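Local coordinates for mevalonate kinase, putative (Leishmania major, PDB 2HFS), which probably phosphorylates (R)-mevalonate with ATP to give (R)-5-phosphomevalonate, an early step of isoprenoid and sterol synthesis, at residues 113-125 / 136-150. Sequence-based numbering, arbitrary orientation.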
ATOM      1  N   GLY A 113      -1.048  -1.104  -2.778  1.00 10.16           N
ATOM      2  CA  GLY A 113      -1.246   0.354  -2.945  1.00 11.13           C
ATOM      3  C   GLY A 113      -0.665   0.949  -4.222  1.00 13.38           C
ATOM      4  O   GLY A 113      -0.280   2.132  -4.266  1.00 13.49           O
ATOM      5  N   ALA A 114      -0.630   0.138  -5.280  1.00 13.41           N
ATOM      6  CA  ALA A 114       0.044   0.514  -6.520  1.00 11.61           C
ATOM      7  C   ALA A 114      -0.621   1.678  -7.239  1.00 10.52           C
ATOM      8  O   ALA A 114       0.069   2.485  -7.886  1.00 10.64           O
ATOM      9  CB  ALA A 114       0.160  -0.689  -7.445  1.00 12.32           C
ATOM     10  N   SER A 115      -1.947   1.767  -7.150  1.00 10.39           N
ATOM     11  CA  SER A 115      -2.644   2.868  -7.797  1.00  9.39           C
ATOM     12  C   SER A 115      -2.242   4.203  -7.157  1.00  9.76           C
ATOM     13  O   SER A 115      -2.000   5.187  -7.872  1.00 10.84           O
ATOM     14  CB  SER A 115      -4.175   2.628  -7.880  1.00 11.34           C
ATOM     15  OG  SER A 115      -4.834   2.804  -6.648  1.00 11.75           O
ATOM     16  N   ALA A 116      -2.136   4.237  -5.823  1.00  7.67           N
ATOM     17  CA  ALA A 116      -1.598   5.415  -5.146  1.00  9.73           C
ATOM     18  C   ALA A 116      -0.152   5.724  -5.551  1.00 10.00           C
ATOM     19  O   ALA A 116       0.170   6.879  -5.780  1.00 12.37           O
ATOM     20  CB  ALA A 116      -1.716   5.294  -3.624  1.00  8.65           C
ATOM     21  N   SER A 117       0.703   4.700  -5.636  1.00  9.26           N
ATOM     22  CA  SER A 117       2.118   4.884  -6.050  1.00  8.84           C
ATOM     23  C   SER A 117       2.182   5.525  -7.420  1.00  8.67           C
ATOM     24  O   SER A 117       3.037   6.394  -7.662  1.00  7.45           O
ATOM     25  CB  SER A 117       2.908   3.568  -6.062  1.00  8.58           C
ATOM     26  OG  SER A 117       2.542   2.718  -4.980  1.00 11.78           O
ATOM     27  N   ASP A 118       1.265   5.088  -8.288  1.00  7.77           N
ATOM     28  CA  ASP A 118       1.067   5.655  -9.636  1.00  8.58           C
ATOM     29  C   ASP A 118       0.762   7.151  -9.560  1.00  8.45           C
ATOM     30  O   ASP A 118       1.547   7.967 -10.081  1.00 10.04           O
ATOM     31  CB  ASP A 118      -0.038   4.863 -10.348  1.00  7.94           C
ATOM     32  CG  ASP A 118      -0.313   5.327 -11.786  1.00  9.45           C
ATOM     33  OD1 ASP A 118       0.322   6.281 -12.291  1.00 14.93           O
ATOM     34  OD2 ASP A 118      -1.167   4.756 -12.484  1.00 15.91           O
ATOM     35  N   VAL A 119      -0.342   7.524  -8.903  1.00  8.90           N
ATOM     36  CA  VAL A 119      -0.725   8.945  -8.858  1.00  9.40           C
ATOM     37  C   VAL A 119       0.266   9.785  -8.061  1.00  9.81           C
ATOM     38  O   VAL A 119       0.438  10.955  -8.364  1.00  8.84           O
ATOM     39  CB  VAL A 119      -2.198   9.234  -8.422  1.00 11.59           C
ATOM     40  CG1 VAL A 119      -3.175   8.797  -9.518  1.00 10.67           C
ATOM     41  CG2 VAL A 119      -2.559   8.566  -7.077  1.00 12.43           C
ATOM     42  N   VAL A 120       0.950   9.187  -7.079  1.00  8.34           N
ATOM     43  CA  VAL A 120       1.968   9.949  -6.355  1.00  7.72           C
ATOM     44  C   VAL A 120       3.127  10.287  -7.290  1.00  8.25           C
ATOM     45  O   VAL A 120       3.498  11.458  -7.432  1.00  7.92           O
ATOM     46  CB  VAL A 120       2.454   9.237  -5.075  1.00  7.46           C
ATOM     47  CG1 VAL A 120       3.723   9.876  -4.534  1.00  5.80           C
ATOM     48  CG2 VAL A 120       1.341   9.265  -4.001  1.00  8.54           C
ATOM     49  N   ALA A 121       3.675   9.268  -7.955  1.00  6.61           N
ATOM     50  CA  ALA A 121       4.806   9.470  -8.865  1.00  6.98           C
ATOM     51  C   ALA A 121       4.465  10.508  -9.941  1.00  6.18           C
ATOM     52  O   ALA A 121       5.267  11.414 -10.231  1.00  6.45           O
ATOM     53  CB  ALA A 121       5.209   8.137  -9.499  1.00  6.87           C
ATOM     54  N   PHE A 122       3.265  10.388 -10.498  1.00  7.38           N
ATOM     55  CA  PHE A 122       2.740  11.316 -11.508  1.00  9.19           C
ATOM     56  C   PHE A 122       2.684  12.768 -11.005  1.00  9.35           C
ATOM     57  O   PHE A 122       3.160  13.674 -11.689  1.00  8.48           O
ATOM     58  CB  PHE A 122       1.346  10.822 -11.958  1.00  8.60           C
ATOM     59  CG  PHE A 122       0.763  11.573 -13.133  1.00 11.35           C
ATOM     60  CD1 PHE A 122       1.567  12.063 -14.152  1.00 11.61           C
ATOM     61  CD2 PHE A 122      -0.617  11.784 -13.200  1.00 12.05           C
ATOM     62  CE1 PHE A 122       0.996  12.763 -15.253  1.00 13.94           C
ATOM     63  CE2 PHE A 122      -1.198  12.468 -14.283  1.00  9.54           C
ATOM     64  CZ  PHE A 122      -0.391  12.951 -15.310  1.00 10.60           C
ATOM     65  N   SER A 123       2.089  12.974  -9.824  1.00  8.83           N
ATOM     66  CA  SER A 123       2.007  14.291  -9.200  1.00  9.45           C
ATOM     67  C   SER A 123       3.378  14.917  -9.018  1.00  8.70           C
ATOM     68  O   SER A 123       3.561  16.101  -9.280  1.00 10.17           O
ATOM     69  CB  SER A 123       1.285  14.189  -7.863  1.00  8.69           C
ATOM     70  OG  SER A 123      -0.072  13.811  -8.081  1.00  8.14           O
ATOM     71  N   ARG A 124       4.332  14.117  -8.549  1.00  9.26           N
ATOM     72  CA  ARG A 124       5.710  14.563  -8.387  1.00  9.36           C
ATOM     73  C   ARG A 124       6.350  14.958  -9.721  1.00 10.08           C
ATOM     74  O   ARG A 124       6.974  16.010  -9.813  1.00  8.60           O
ATOM     75  CB  ARG A 124       6.548  13.489  -7.671  1.00  8.06           C
ATOM     76  CG  ARG A 124       6.223  13.343  -6.165  1.00  8.11           C
ATOM     77  CD  ARG A 124       7.302  12.600  -5.366  1.00 11.19           C
ATOM     78  NE  ARG A 124       6.949  12.414  -3.957  1.00  9.93           N
ATOM     79  CZ  ARG A 124       6.976  13.369  -3.033  1.00 11.67           C
ATOM     80  NH1 ARG A 124       7.329  14.621  -3.345  1.00 11.70           N
ATOM     81  NH2 ARG A 124       6.633  13.077  -1.790  1.00  9.58           N
ATOM     82  N   ALA A 125       6.187  14.121 -10.748  1.00  9.35           N
ATOM     83  CA  ALA A 125       6.746  14.427 -12.081  1.00  9.68           C
ATOM     84  C   ALA A 125       6.135  15.678 -12.697  1.00  8.19           C
ATOM     85  O   ALA A 125       6.849  16.458 -13.323  1.00  8.58           O
ATOM     86  CB  ALA A 125       6.584  13.247 -13.017  1.00  8.63           C
ATOM     87  N   ASP A 136       5.032  18.048   0.238  1.00 14.28           N
ATOM     88  CA  ASP A 136       4.575  16.674   0.431  1.00 13.38           C
ATOM     89  C   ASP A 136       3.066  16.651   0.653  1.00 13.52           C
ATOM     90  O   ASP A 136       2.341  15.827   0.084  1.00 12.25           O
ATOM     91  CB  ASP A 136       5.300  16.037   1.624  1.00 14.89           C
ATOM     92  CG  ASP A 136       6.687  15.525   1.270  1.00 15.32           C
ATOM     93  OD1 ASP A 136       7.060  15.464   0.063  1.00 14.58           O
ATOM     94  OD2 ASP A 136       7.473  15.131   2.151  1.00 18.10           O
ATOM     95  N   GLU A 137       2.594  17.577   1.479  1.00 14.21           N
ATOM     96  CA  GLU A 137       1.160  17.741   1.696  1.00 14.33           C
ATOM     97  C   GLU A 137       0.411  17.918   0.375  1.00 12.80           C
ATOM     98  O   GLU A 137      -0.595  17.244   0.134  1.00 12.32           O
ATOM     99  CB  GLU A 137       0.909  18.899   2.662  1.00 14.67           C
ATOM    100  CG  GLU A 137      -0.549  19.168   2.976  1.00 19.12           C
ATOM    101  CD  GLU A 137      -0.752  20.237   4.047  1.00 20.03           C
ATOM    102  OE1 GLU A 137      -1.916  20.406   4.487  1.00 26.54           O
ATOM    103  OE2 GLU A 137       0.232  20.898   4.461  1.00 24.37           O
ATOM    104  N   GLU A 138       0.921  18.808  -0.479  1.00 13.25           N
ATOM    105  CA  GLU A 138       0.341  19.094  -1.793  1.00 12.30           C
ATOM    106  C   GLU A 138       0.346  17.879  -2.734  1.00 13.03           C
ATOM    107  O   GLU A 138      -0.660  17.587  -3.415  1.00 12.48           O
ATOM    108  CB  GLU A 138       1.044  20.318  -2.416  1.00 14.90           C
ATOM    109  CG  GLU A 138       0.436  21.654  -1.983  1.00 12.38           C
ATOM    110  CD  GLU A 138       1.334  22.872  -2.166  1.00 17.36           C
ATOM    111  OE1 GLU A 138       2.440  22.781  -2.765  1.00 14.32           O
ATOM    112  OE2 GLU A 138       0.930  23.956  -1.672  1.00 19.36           O
ATOM    113  N   VAL A 139       1.465  17.156  -2.765  1.00  9.94           N
ATOM    114  CA  VAL A 139       1.557  15.895  -3.523  1.00 10.23           C
ATOM    115  C   VAL A 139       0.523  14.873  -3.027  1.00 11.13           C
ATOM    116  O   VAL A 139      -0.195  14.264  -3.832  1.00 11.05           O
ATOM    117  CB  VAL A 139       2.992  15.285  -3.425  1.00 10.40           C
ATOM    118  CG1 VAL A 139       3.035  13.893  -4.053  1.00  8.13           C
ATOM    119  CG2 VAL A 139       3.990  16.205  -4.115  1.00 10.31           C
ATOM    120  N   ASN A 140       0.454  14.707  -1.706  1.00 10.62           N
ATOM    121  CA  ASN A 140      -0.482  13.774  -1.061  1.00 11.54           C
ATOM    122  C   ASN A 140      -1.957  14.045  -1.386  1.00 12.51           C
ATOM    123  O   ASN A 140      -2.705  13.117  -1.672  1.00 14.14           O
ATOM    124  CB  ASN A 140      -0.235  13.717   0.454  1.00 11.73           C
ATOM    125  CG  ASN A 140      -0.856  12.494   1.114  1.00 13.86           C
ATOM    126  OD1 ASN A 140      -1.007  11.434   0.496  1.00 12.33           O
ATOM    127  ND2 ASN A 140      -1.203  12.633   2.390  1.00 14.19           N
ATOM    128  N   LEU A 141      -2.337  15.326  -1.392  1.00 12.99           N
ATOM    129  CA  LEU A 141      -3.659  15.770  -1.814  1.00 12.83           C
ATOM    130  C   LEU A 141      -3.929  15.502  -3.280  1.00 11.99           C
ATOM    131  O   LEU A 141      -5.039  15.111  -3.656  1.00 12.44           O
ATOM    132  CB  LEU A 141      -3.835  17.271  -1.567  1.00 10.98           C
ATOM    133  CG  LEU A 141      -5.283  17.724  -1.793  1.00 14.04           C
ATOM    134  CD1 LEU A 141      -6.106  17.305  -0.593  1.00 14.10           C
ATOM    135  CD2 LEU A 141      -5.338  19.216  -2.020  1.00 13.41           C
ATOM    136  N   SER A 142      -2.920  15.738  -4.110  1.00 10.19           N
ATOM    137  CA  SER A 142      -3.052  15.501  -5.537  1.00 10.55           C
ATOM    138  C   SER A 142      -3.285  14.002  -5.753  1.00 10.29           C
ATOM    139  O   SER A 142      -4.155  13.627  -6.540  1.00 10.25           O
ATOM    140  CB  SER A 142      -1.796  15.974  -6.270  1.00 10.25           C
ATOM    141  OG  SER A 142      -1.961  15.873  -7.669  1.00 11.89           O
ATOM    142  N   ALA A 143      -2.509  13.170  -5.048  1.00 10.93           N
ATOM    143  CA  ALA A 143      -2.652  11.713  -5.130  1.00 11.22           C
ATOM    144  C   ALA A 143      -4.046  11.332  -4.654  1.00 12.50           C
ATOM    145  O   ALA A 143      -4.744  10.554  -5.294  1.00 13.08           O
ATOM    146  CB  ALA A 143      -1.578  11.010  -4.312  1.00 11.36           C
ATOM    147  N   PHE A 144      -4.473  11.935  -3.553  1.00 11.23           N
ATOM    148  CA  PHE A 144      -5.783  11.621  -2.994  1.00 13.60           C
ATOM    149  C   PHE A 144      -6.898  11.908  -4.001  1.00 13.20           C
ATOM    150  O   PHE A 144      -7.853  11.128  -4.131  1.00 13.06           O
ATOM    151  CB  PHE A 144      -6.028  12.388  -1.698  1.00 13.02           C
ATOM    152  CG  PHE A 144      -7.334  12.037  -1.034  1.00 16.66           C
ATOM    153  CD1 PHE A 144      -7.447  10.889  -0.268  1.00 16.74           C
ATOM    154  CD2 PHE A 144      -8.448  12.840  -1.198  1.00 14.52           C
ATOM    155  CE1 PHE A 144      -8.650  10.548   0.331  1.00 17.73           C
ATOM    156  CE2 PHE A 144      -9.656  12.504  -0.607  1.00 18.38           C
ATOM    157  CZ  PHE A 144      -9.756  11.362   0.165  1.00 15.58           C
ATOM    158  N   VAL A 145      -6.773  13.023  -4.713  1.00 14.41           N
ATOM    159  CA  VAL A 145      -7.788  13.408  -5.690  1.00 15.40           C
ATOM    160  C   VAL A 145      -7.764  12.366  -6.810  1.00 15.49           C
ATOM    161  O   VAL A 145      -8.808  11.873  -7.238  1.00 13.92           O
ATOM    162  CB  VAL A 145      -7.542  14.852  -6.228  1.00 15.45           C
ATOM    163  CG1 VAL A 145      -8.225  15.079  -7.581  1.00 15.66           C
ATOM    164  CG2 VAL A 145      -7.959  15.900  -5.191  1.00 16.36           C
ATOM    165  N   GLY A 146      -6.560  11.996  -7.240  1.00 14.20           N
ATOM    166  CA  GLY A 146      -6.424  11.106  -8.381  1.00 14.52           C
ATOM    167  C   GLY A 146      -6.886   9.704  -8.072  1.00 16.06           C
ATOM    168  O   GLY A 146      -7.440   9.028  -8.938  1.00 15.82           O
ATOM    169  N   GLU A 147      -6.633   9.267  -6.835  1.00 17.29           N
ATOM    170  CA  GLU A 147      -7.096   7.972  -6.334  1.00 19.30           C
ATOM    171  C   GLU A 147      -8.617   7.854  -6.451  1.00 19.28           C
ATOM    172  O   GLU A 147      -9.178   6.753  -6.409  1.00 20.84           O
ATOM    173  CB  GLU A 147      -6.678   7.805  -4.874  1.00 19.83           C
ATOM    174  CG  GLU A 147      -5.277   7.254  -4.675  1.00 20.75           C
ATOM    175  CD  GLU A 147      -5.205   5.770  -4.986  1.00 26.49           C
ATOM    176  OE1 GLU A 147      -5.175   4.960  -4.026  1.00 26.89           O
ATOM    177  OE2 GLU A 147      -5.198   5.415  -6.188  1.00 27.88           O
ATOM    178  N   GLY A 148      -9.279   8.999  -6.587  1.00 21.24           N
ATOM    179  CA  GLY A 148     -10.719   9.038  -6.864  1.00 21.39           C
ATOM    180  C   GLY A 148     -11.098   8.397  -8.192  1.00 22.11           C
ATOM    181  O   GLY A 148     -12.259   8.079  -8.408  1.00 23.59           O
ATOM    182  N   GLY A 149     -10.121   8.220  -9.087  1.00 21.21           N
ATOM    183  CA  GLY A 149     -10.354   7.604 -10.398  1.00 22.78           C
ATOM    184  C   GLY A 149     -10.322   6.082 -10.403  1.00 23.74           C
ATOM    185  O   GLY A 149     -10.825   5.441 -11.333  1.00 23.67           O
ATOM    186  N   TYR A 150      -9.710   5.503  -9.375  1.00 25.96           N
ATOM    187  CA  TYR A 150      -9.736   4.053  -9.157  1.00 27.78           C
ATOM    188  C   TYR A 150     -10.904   3.668  -8.242  1.00 30.12           C
ATOM    189  O   TYR A 150     -11.397   4.504  -7.464  1.00 29.57           O
ATOM    190  CB  TYR A 150      -8.417   3.571  -8.549  1.00 27.20           C
ATOM    191  CG  TYR A 150      -7.230   3.583  -9.484  1.00 26.87           C
ATOM    192  CD1 TYR A 150      -6.400   4.698  -9.576  1.00 25.85           C
ATOM    193  CD2 TYR A 150      -6.918   2.464 -10.261  1.00 25.95           C
ATOM    194  CE1 TYR A 150      -5.292   4.703 -10.436  1.00 24.12           C
ATOM    195  CE2 TYR A 150      -5.814   2.466 -11.128  1.00 26.49           C
ATOM    196  CZ  TYR A 150      -5.014   3.592 -11.211  1.00 23.36           C
ATOM    197  OH  TYR A 150      -3.907   3.596 -12.044  1.00 26.65           O
TER
HETATM  198  O   HOH W   1      -3.904   2.403  -3.970  1.00 20.22           O
HETATM  199  O   HOH W   2       7.739  17.551  -2.265  1.00 18.51           O
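Ser115 CB sits over the centre of one face of the Tyr150 ring, 3.3 Å from the centroid, a CH-pi contact; Asp118 OD2 lies at the ring's edge, 3.0 Å from Tyr150 OH. That carboxylate, turned 68° from the ring plane, is also hydrogen-bonded to Gln78 and His82. Val139 CG1 lies over the centre of one face of the Arg124 guanidinium. Asp136 OD1 lies at its edge, near its plane, in a salt bridge with Arg124 NH2 (3.1 Å), which approaches from above the carboxylate plane; water 2 joins NH1 to the same oxygen, and NH2 also bonds to Thr163 O. Glu147 folds back at chi2 (-74°), bringing its carboxylate to the helix start, where OE2 accepts a hydrogen bond from Ser115 OG (2.7 Å) on its syn lone pair and water 1 links OE1 to Ala116 N. Mid-contact, Val120 CG2 presses on Ala143 CB at a tight 3.4 Å, and Val119 CG1 lies against the backbone of Gly146, which has no side chain in the way. Buried Ser142 OG donates to Ser123 OG (2.8 Å), which in turn donates to Val119 O. The segments of helices 114-130 and 136-146, their axes 8.4 Å apart at an angle of 129°, pack within the N-terminal GHMP kinase domain, flanked by helices 70-88 and 157-164, while Ser117, Ala121 and Ala125 rest on strand 36-52.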